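Local coordinates for uncharacterized protein PA2218 (Pseudomonas aeruginosa, PDB 2HDW), which is uncharacterized but adopts the alpha/beta-hydrolase fold and is probably a hydrolase, at residues G102-A107 / D265-P270; V126-D131 / S156-F161; I173-I178 / G183-A188. All coordinates share one frame; numbering follows the deposited sequence.

Contact 1: G102-A107 / D265-P270; sequences GGPFGA and DYYMTP
The phenol oxygen of Tyr267 meets Pro104 and Ala107, two residues of the loop that follows strand 96-102. Gly102 ends that strand, Gly103 follows, and a cis peptide bond precedes Pro104, whose ring faces helix 258-267. Pro104 CB lies 3.2 Å from Tyr267 OH and CG of the same ring 3.5 Å from it, a tight pairing of ring carbons with the hydroxyl. Phe105 turns its side chain to the other side, and Gly106 takes up the positive phi of a type II beta turn running from Pro104 to Ala107, closed by Ala107 N to Pro104 O at 3.1 Å. The turn brings the Ala107 methyl to the edge of the Tyr267 ring, near its plane, with CB 4.1 Å from CE1. With CG anti to the carbonyl carbon (chi1 -71°), the Tyr267 ring points its hydroxyl at the loop; one ring face is covered by Tyr266, whose CD2 sits 3.6 Å above the ring centre. Tyr267 OH also has a weak hydrogen bond with Asn279 ND2. In many alpha/beta-hydrolases the corresponding loop helps form the oxyanion hole, a role unproven here. Pro104 packs on Cys179 after strand 173-178, on Ser112 of helix 112-122 and on Tyr348 of helix 346-349, so the contact is buried between the C-terminal ends of the central parallel strands and the C-terminal end of helix 258-267.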
loop_
_atom_site.group_PDB
_atom_site.type_symbol
_atom_site.label_atom_id
_atom_site.label_comp_id
_atom_site.label_asym_id
_atom_site.label_seq_id
_atom_site.Cartn_x
_atom_site.Cartn_y
_atom_site.Cartn_z
ATOM N N GLY A 102 1.326 0.154 4.435
ATOM C CA GLY A 102 0.773 -0.678 3.382
ATOM C C GLY A 102 1.222 -0.189 2.014
ATOM O O GLY A 102 1.554 0.990 1.840
ATOM N N GLY A 103 1.238 -1.098 1.045
ATOM C CA GLY A 103 1.640 -0.745 -0.307
ATOM C C GLY A 103 2.974 -1.366 -0.676
ATOM O O GLY A 103 3.688 -1.842 0.204
ATOM N N PRO A 104 3.329 -1.408 -1.972
ATOM C CA PRO A 104 2.548 -0.913 -3.116
ATOM C C PRO A 104 1.309 -1.757 -3.390
ATOM O O PRO A 104 1.141 -2.832 -2.818
ATOM C CB PRO A 104 3.536 -0.996 -4.277
ATOM C CG PRO A 104 4.867 -0.799 -3.608
ATOM C CD PRO A 104 4.727 -1.657 -2.369
ATOM N N PHE A 105 0.446 -1.260 -4.272
ATOM C CA PHE A 105 -0.768 -1.978 -4.656
ATOM C C PHE A 105 -0.333 -3.155 -5.532
ATOM O O PHE A 105 0.192 -2.958 -6.625
ATOM C CB PHE A 105 -1.689 -1.048 -5.454
ATOM C CG PHE A 105 -2.979 -1.680 -5.877
ATOM C CD1 PHE A 105 -4.018 -1.860 -4.964
ATOM C CD2 PHE A 105 -3.166 -2.089 -7.195
ATOM C CE1 PHE A 105 -5.220 -2.434 -5.358
ATOM C CE2 PHE A 105 -4.366 -2.668 -7.603
ATOM C CZ PHE A 105 -5.398 -2.842 -6.681
ATOM N N GLY A 106 -0.548 -4.376 -5.057
ATOM C CA GLY A 106 -0.142 -5.539 -5.825
ATOM C C GLY A 106 1.193 -6.072 -5.332
ATOM O O GLY A 106 1.801 -6.949 -5.954
ATOM N N ALA A 107 1.652 -5.532 -4.209
ATOM C CA ALA A 107 2.910 -5.953 -3.607
ATOM C C ALA A 107 2.590 -6.599 -2.267
ATOM O O ALA A 107 1.486 -6.437 -1.743
ATOM C CB ALA A 107 3.824 -4.748 -3.401
ATOM N N ASP A 265 12.349 -4.189 -13.343
ATOM C CA ASP A 265 13.636 -4.311 -12.670
ATOM C C ASP A 265 13.502 -4.481 -11.168
ATOM O O ASP A 265 14.399 -5.004 -10.513
ATOM C CB ASP A 265 14.515 -3.105 -12.983
ATOM C CG ASP A 265 14.954 -3.078 -14.432
ATOM O OD1 ASP A 265 14.820 -4.118 -15.113
ATOM O OD2 ASP A 265 15.434 -2.026 -14.889
ATOM N N TYR A 266 12.379 -4.041 -10.616
ATOM C CA TYR A 266 12.167 -4.189 -9.184
ATOM C C TYR A 266 11.441 -5.498 -8.875
ATOM O O TYR A 266 11.932 -6.342 -8.118
ATOM C CB TYR A 266 11.337 -3.026 -8.636
ATOM C CG TYR A 266 11.006 -3.194 -7.170
ATOM C CD1 TYR A 266 11.975 -2.983 -6.186
ATOM C CD2 TYR A 266 9.745 -3.631 -6.767
ATOM C CE1 TYR A 266 11.696 -3.209 -4.836
ATOM C CE2 TYR A 266 9.457 -3.866 -5.425
ATOM C CZ TYR A 266 10.434 -3.653 -4.468
ATOM O OH TYR A 266 10.150 -3.897 -3.144
ATOM N N TYR A 267 10.266 -5.656 -9.480
ATOM C CA TYR A 267 9.417 -6.821 -9.255
ATOM C C TYR A 267 9.852 -8.137 -9.890
ATOM O O TYR A 267 9.453 -9.205 -9.426
ATOM C CB TYR A 267 7.987 -6.513 -9.719
ATOM C CG TYR A 267 7.223 -5.543 -8.844
ATOM C CD1 TYR A 267 6.855 -5.888 -7.542
ATOM C CD2 TYR A 267 6.850 -4.284 -9.325
ATOM C CE1 TYR A 267 6.130 -5.001 -6.736
ATOM C CE2 TYR A 267 6.128 -3.390 -8.528
ATOM C CZ TYR A 267 5.772 -3.755 -7.236
ATOM O OH TYR A 267 5.068 -2.870 -6.442
ATOM N N MET A 268 10.663 -8.083 -10.937
ATOM C CA MET A 268 11.056 -9.321 -11.598
ATOM C C MET A 268 12.551 -9.632 -11.651
ATOM O O MET A 268 13.033 -10.284 -12.577
ATOM C CB MET A 268 10.443 -9.363 -13.000
ATOM C CG MET A 268 8.912 -9.523 -12.981
ATOM S SD MET A 268 8.378 -11.112 -12.319
ATOM C CE MET A 268 8.210 -12.050 -13.883
ATOM N N THR A 269 13.282 -9.145 -10.655
ATOM C CA THR A 269 14.704 -9.422 -10.536
ATOM C C THR A 269 14.904 -9.630 -9.044
ATOM O O THR A 269 13.991 -9.389 -8.252
ATOM C CB THR A 269 15.602 -8.245 -10.976
ATOM O OG1 THR A 269 15.570 -7.217 -9.977
ATOM C CG2 THR A 269 15.145 -7.681 -12.314
ATOM N N PRO A 270 16.088 -10.100 -8.641
ATOM C CA PRO A 270 16.334 -10.313 -7.215
ATOM C C PRO A 270 16.163 -9.041 -6.376
ATOM O O PRO A 270 16.010 -9.113 -5.154
ATOM C CB PRO A 270 17.765 -10.844 -7.201
ATOM C CG PRO A 270 17.796 -11.680 -8.444
ATOM C CD PRO A 270 17.124 -10.760 -9.457
#

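Contact 2: V126-D131 / S156-F161; sequences VTLAFD and SAAVDF
Leu128 and Phe130, both directed from strand 126-130 at helix 148-164, receive Ala158 and Phe161 from it. Leu128 extends outward with CG anti to the backbone N (chi1 -174°), and its second torsion swings one branch, CD2, onto the helix. That methyl lies 3.8 Å from Ala158 O and 4.0 Å from Phe161 CD2, so it bridges a backbone carbonyl and an aromatic ring. Phe161 comes down from the next turn, and the two side chains cross at about a right angle. The strand and the helix here are pieces of a beta-alpha-beta crossover of the alpha/beta-hydrolase sheet: the chain leaves strand 126-130, runs through helix 148-164 and returns in the parallel strand 173-178, with strand 96-102 lying between the two. Phe130 behaves differently from Leu128. Its CG sits between the backbone N and the carbonyl carbon (chi1 67°), the crowded position, and this brings CD2 and CE2 to the Ala158 methyl, which approaches the ring obliquely, 3.8 Å from Phe130 CD2 to Ala158 CB and 4.0 Å from Phe130 CE2 to the same methyl. Further rings lie beside both phenylalanines: Phe155 and Trp181 meet Phe130 edge-to-face, while Phe73 of strand 66-74 meets the ring of Phe161 with the planes about 25° apart.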
loop_
_atom_site.group_PDB
_atom_site.type_symbol
_atom_site.label_atom_id
_atom_site.label_comp_id
_atom_site.label_asym_id
_atom_site.label_seq_id
_atom_site.Cartn_x
_atom_site.Cartn_y
_atom_site.Cartn_z
ATOM N N VAL A 126 6.829 1.377 16.730
ATOM C CA VAL A 126 6.372 -0.005 16.670
ATOM C C VAL A 126 5.726 -0.000 15.288
ATOM O O VAL A 126 4.921 0.880 15.003
ATOM C CB VAL A 126 5.295 -0.305 17.725
ATOM C CG1 VAL A 126 4.606 -1.617 17.396
ATOM C CG2 VAL A 126 5.921 -0.367 19.111
ATOM N N THR A 127 6.070 -0.955 14.429
ATOM C CA THR A 127 5.510 -0.954 13.081
ATOM C C THR A 127 4.903 -2.264 12.613
ATOM O O THR A 127 5.186 -3.336 13.152
ATOM C CB THR A 127 6.565 -0.523 12.053
ATOM O OG1 THR A 127 7.623 -1.487 12.027
ATOM C CG2 THR A 127 7.137 0.842 12.421
ATOM N N LEU A 128 4.081 -2.160 11.576
ATOM C CA LEU A 128 3.394 -3.313 11.027
ATOM C C LEU A 128 3.227 -3.193 9.508
ATOM O O LEU A 128 2.730 -2.181 9.010
ATOM C CB LEU A 128 2.026 -3.421 11.706
ATOM C CG LEU A 128 1.089 -4.602 11.463
ATOM C CD1 LEU A 128 1.737 -5.893 11.954
ATOM C CD2 LEU A 128 -0.220 -4.353 12.203
ATOM N N ALA A 129 3.662 -4.219 8.782
ATOM C CA ALA A 129 3.527 -4.275 7.326
ATOM C C ALA A 129 2.580 -5.455 7.105
ATOM O O ALA A 129 2.842 -6.563 7.574
ATOM C CB ALA A 129 4.888 -4.537 6.664
ATOM N N PHE A 130 1.479 -5.222 6.396
ATOM C CA PHE A 130 0.488 -6.268 6.188
ATOM C C PHE A 130 0.192 -6.617 4.737
ATOM O O PHE A 130 0.444 -5.828 3.824
ATOM C CB PHE A 130 -0.821 -5.848 6.855
ATOM C CG PHE A 130 -1.467 -4.653 6.207
ATOM C CD1 PHE A 130 -2.280 -4.809 5.082
ATOM C CD2 PHE A 130 -1.235 -3.368 6.695
ATOM C CE1 PHE A 130 -2.850 -3.701 4.451
ATOM C CE2 PHE A 130 -1.798 -2.251 6.073
ATOM C CZ PHE A 130 -2.609 -2.419 4.948
ATOM N N ASP A 131 -0.347 -7.816 4.539
ATOM C CA ASP A 131 -0.747 -8.259 3.217
ATOM C C ASP A 131 -2.235 -7.948 3.075
ATOM O O ASP A 131 -3.052 -8.363 3.903
ATOM C CB ASP A 131 -0.525 -9.765 3.041
ATOM C CG ASP A 131 0.934 -10.119 2.836
ATOM O OD1 ASP A 131 1.682 -9.265 2.307
ATOM O OD2 ASP A 131 1.329 -11.255 3.181
ATOM N N SER A 156 -7.549 0.085 8.322
ATOM C CA SER A 156 -8.112 0.295 9.647
ATOM C C SER A 156 -8.150 -1.001 10.454
ATOM O O SER A 156 -8.177 -0.975 11.685
ATOM C CB SER A 156 -9.504 0.914 9.534
ATOM O OG SER A 156 -9.392 2.279 9.152
ATOM N N ALA A 157 -8.150 -2.136 9.761
ATOM C CA ALA A 157 -8.136 -3.426 10.439
ATOM C C ALA A 157 -6.744 -3.583 11.048
ATOM O O ALA A 157 -6.588 -4.164 12.126
ATOM C CB ALA A 157 -8.407 -4.552 9.450
ATOM N N ALA A 158 -5.740 -3.054 10.348
ATOM C CA ALA A 158 -4.360 -3.115 10.816
ATOM C C ALA A 158 -4.199 -2.188 12.020
ATOM O O ALA A 158 -3.504 -2.520 12.983
ATOM C CB ALA A 158 -3.399 -2.710 9.698
ATOM N N VAL A 159 -4.850 -1.028 11.970
ATOM C CA VAL A 159 -4.787 -0.086 13.079
ATOM C C VAL A 159 -5.469 -0.731 14.288
ATOM O O VAL A 159 -5.037 -0.543 15.428
ATOM C CB VAL A 159 -5.484 1.247 12.724
ATOM C CG1 VAL A 159 -5.579 2.138 13.958
ATOM C CG2 VAL A 159 -4.693 1.960 11.628
ATOM N N ASP A 160 -6.534 -1.495 14.036
ATOM C CA ASP A 160 -7.243 -2.191 15.109
ATOM C C ASP A 160 -6.270 -3.073 15.898
ATOM O O ASP A 160 -6.281 -3.088 17.131
ATOM C CB ASP A 160 -8.342 -3.107 14.550
ATOM C CG ASP A 160 -9.603 -2.361 14.152
ATOM O OD1 ASP A 160 -9.701 -1.139 14.392
ATOM O OD2 ASP A 160 -10.516 -3.017 13.599
ATOM N N PHE A 161 -5.438 -3.816 15.178
ATOM C CA PHE A 161 -4.496 -4.726 15.816
ATOM C C PHE A 161 -3.342 -4.041 16.523
ATOM O O PHE A 161 -3.095 -4.285 17.702
ATOM C CB PHE A 161 -3.929 -5.716 14.799
ATOM C CG PHE A 161 -2.964 -6.698 15.399
ATOM C CD1 PHE A 161 -3.426 -7.817 16.080
ATOM C CD2 PHE A 161 -1.594 -6.475 15.326
ATOM C CE1 PHE A 161 -2.536 -8.703 16.683
ATOM C CE2 PHE A 161 -0.694 -7.353 15.927
ATOM C CZ PHE A 161 -1.169 -8.468 16.606
#

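Contact 3: I173-I178 / G183-A188; sequences IGVIGI and GMALNA
Ala185 rests its methyl on the bare backbone of Gly177, and this is a van der Waals contact of carbon against main chain: Ala185 CB is 3.7 Å from Gly177 CA and 3.9 Å from Gly177 N. The two CA atoms are only 5.0 Å apart, a spacing that the lack of a side chain on Gly177 permits. Apolar packing between side chains is slighter. Two residues earlier on the same strand face, Val175 offers CG2 to the same methyl at 4.4 Å, and Val198 of strand 197-201 and Phe155 of helix 148-164 add to the cover of Ala185. No hydrogen bond crosses the contact: the helix bonds within itself (Asn187 N to Gly183 O, Ala188 N to Met184 O) and the strand bonds to its neighbours in the sheet. Strand 173-178, helix 180-191 and strand 197-201 form a beta-alpha-beta unit, and the sharp strand-turn-helix junction is in the place of the nucleophile elbow of alpha/beta-hydrolases, consistent with a hydrolase. With glycine against alanine at its centre and no hydrogen bond across it, the contact rests on close shape fit, and the helix can run near the strand it follows.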
loop_
_atom_site.group_PDB
_atom_site.type_symbol
_atom_site.label_atom_id
_atom_site.label_comp_id
_atom_site.label_asym_id
_atom_site.label_seq_id
_atom_site.Cartn_x
_atom_site.Cartn_y
_atom_site.Cartn_z
ATOM N N ILE A 173 -0.951 6.758 16.881
ATOM C CA ILE A 173 -0.874 5.939 15.669
ATOM C C ILE A 173 -0.886 6.757 14.383
ATOM O O ILE A 173 -1.682 7.685 14.224
ATOM C CB ILE A 173 -2.061 4.938 15.582
ATOM C CG1 ILE A 173 -2.154 4.106 16.864
ATOM C CG2 ILE A 173 -1.896 4.028 14.358
ATOM C CD1 ILE A 173 -0.942 3.279 17.147
ATOM N N GLY A 174 0.007 6.393 13.469
ATOM C CA GLY A 174 0.084 7.049 12.180
ATOM C C GLY A 174 0.112 5.970 11.115
ATOM O O GLY A 174 0.196 4.777 11.433
ATOM N N VAL A 175 0.019 6.367 9.850
ATOM C CA VAL A 175 0.073 5.399 8.766
ATOM C C VAL A 175 0.891 5.910 7.594
ATOM O O VAL A 175 1.003 7.119 7.382
ATOM C CB VAL A 175 -1.328 5.034 8.224
ATOM C CG1 VAL A 175 -2.137 4.304 9.285
ATOM C CG2 VAL A 175 -2.046 6.283 7.752
ATOM N N ILE A 176 1.484 4.981 6.848
ATOM C CA ILE A 176 2.245 5.338 5.657
ATOM C C ILE A 176 1.666 4.539 4.486
ATOM O O ILE A 176 1.567 3.311 4.554
ATOM C CB ILE A 176 3.752 4.997 5.788
ATOM C CG1 ILE A 176 4.403 5.843 6.885
ATOM C CG2 ILE A 176 4.460 5.283 4.457
ATOM C CD1 ILE A 176 5.837 5.430 7.205
ATOM N N GLY A 177 1.273 5.243 3.428
ATOM C CA GLY A 177 0.722 4.586 2.254
ATOM C C GLY A 177 1.696 4.721 1.099
ATOM O O GLY A 177 2.012 5.833 0.676
ATOM N N ILE A 178 2.166 3.588 0.588
ATOM C CA ILE A 178 3.125 3.567 -0.508
ATOM C C ILE A 178 2.464 3.226 -1.844
ATOM O O ILE A 178 1.606 2.347 -1.919
ATOM C CB ILE A 178 4.233 2.503 -0.269
ATOM C CG1 ILE A 178 4.820 2.643 1.136
ATOM C CG2 ILE A 178 5.328 2.655 -1.319
ATOM C CD1 ILE A 178 5.692 1.469 1.557
ATOM N N GLY A 183 -3.080 6.190 -1.855
ATOM C CA GLY A 183 -4.445 6.652 -2.024
ATOM C C GLY A 183 -5.356 6.027 -0.980
ATOM O O GLY A 183 -6.231 6.694 -0.428
ATOM N N MET A 184 -5.150 4.740 -0.705
ATOM C CA MET A 184 -5.956 4.038 0.289
ATOM C C MET A 184 -5.692 4.584 1.699
ATOM O O MET A 184 -6.601 4.638 2.528
ATOM C CB MET A 184 -5.664 2.531 0.254
ATOM C CG MET A 184 -6.800 1.649 -0.318
ATOM S SD MET A 184 -7.084 1.763 -2.118
ATOM C CE MET A 184 -5.740 0.706 -2.731
ATOM N N ALA A 185 -4.452 4.985 1.970
ATOM C CA ALA A 185 -4.105 5.523 3.283
ATOM C C ALA A 185 -4.859 6.827 3.537
ATOM O O ALA A 185 -5.445 7.013 4.600
ATOM C CB ALA A 185 -2.591 5.760 3.387
ATOM N N LEU A 186 -4.849 7.728 2.562
ATOM C CA LEU A 186 -5.555 9.002 2.705
ATOM C C LEU A 186 -7.048 8.741 2.852
ATOM O O LEU A 186 -7.733 9.415 3.625
ATOM C CB LEU A 186 -5.301 9.895 1.486
ATOM C CG LEU A 186 -3.852 10.358 1.309
ATOM C CD1 LEU A 186 -3.665 11.006 -0.057
ATOM C CD2 LEU A 186 -3.497 11.330 2.429
ATOM N N ASN A 187 -7.544 7.752 2.115
ATOM C CA ASN A 187 -8.960 7.395 2.153
ATOM C C ASN A 187 -9.345 6.895 3.544
ATOM O O ASN A 187 -10.393 7.261 4.075
ATOM C CB ASN A 187 -9.261 6.301 1.125
ATOM C CG ASN A 187 -10.730 6.251 0.734
ATOM O OD1 ASN A 187 -11.351 5.181 0.722
ATOM N ND2 ASN A 187 -11.289 7.405 0.397
ATOM N N ALA A 188 -8.489 6.059 4.124
ATOM C CA ALA A 188 -8.734 5.499 5.453
ATOM C C ALA A 188 -8.697 6.554 6.556
ATOM O O ALA A 188 -9.567 6.583 7.428
ATOM C CB ALA A 188 -7.711 4.403 5.755
#

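How the contacts relate
All three contacts are buried, but they occupy different levels of the fold. Contacts 2 and 3 each set a helix against the same central sheet and lie about 11 Å apart between centres; Val159 of contact 2 packs on Ile173 and Val175 of contact 3. Contact 1 sits beyond the C-terminal ends of the central strands, where a loop meets a helix inserted later in the chain, and its Gly102 joins contact 3 through a probable hydrogen bond, Gly102 O to Ile178 N, 2.9 Å. Chemistry follows place: a leucine and two phenylalanines pack with an alanine in contact 2, glycine and alanine bring contact 3 close, and only in contact 1 does a polar side-chain group, a phenol hydroxyl, take part.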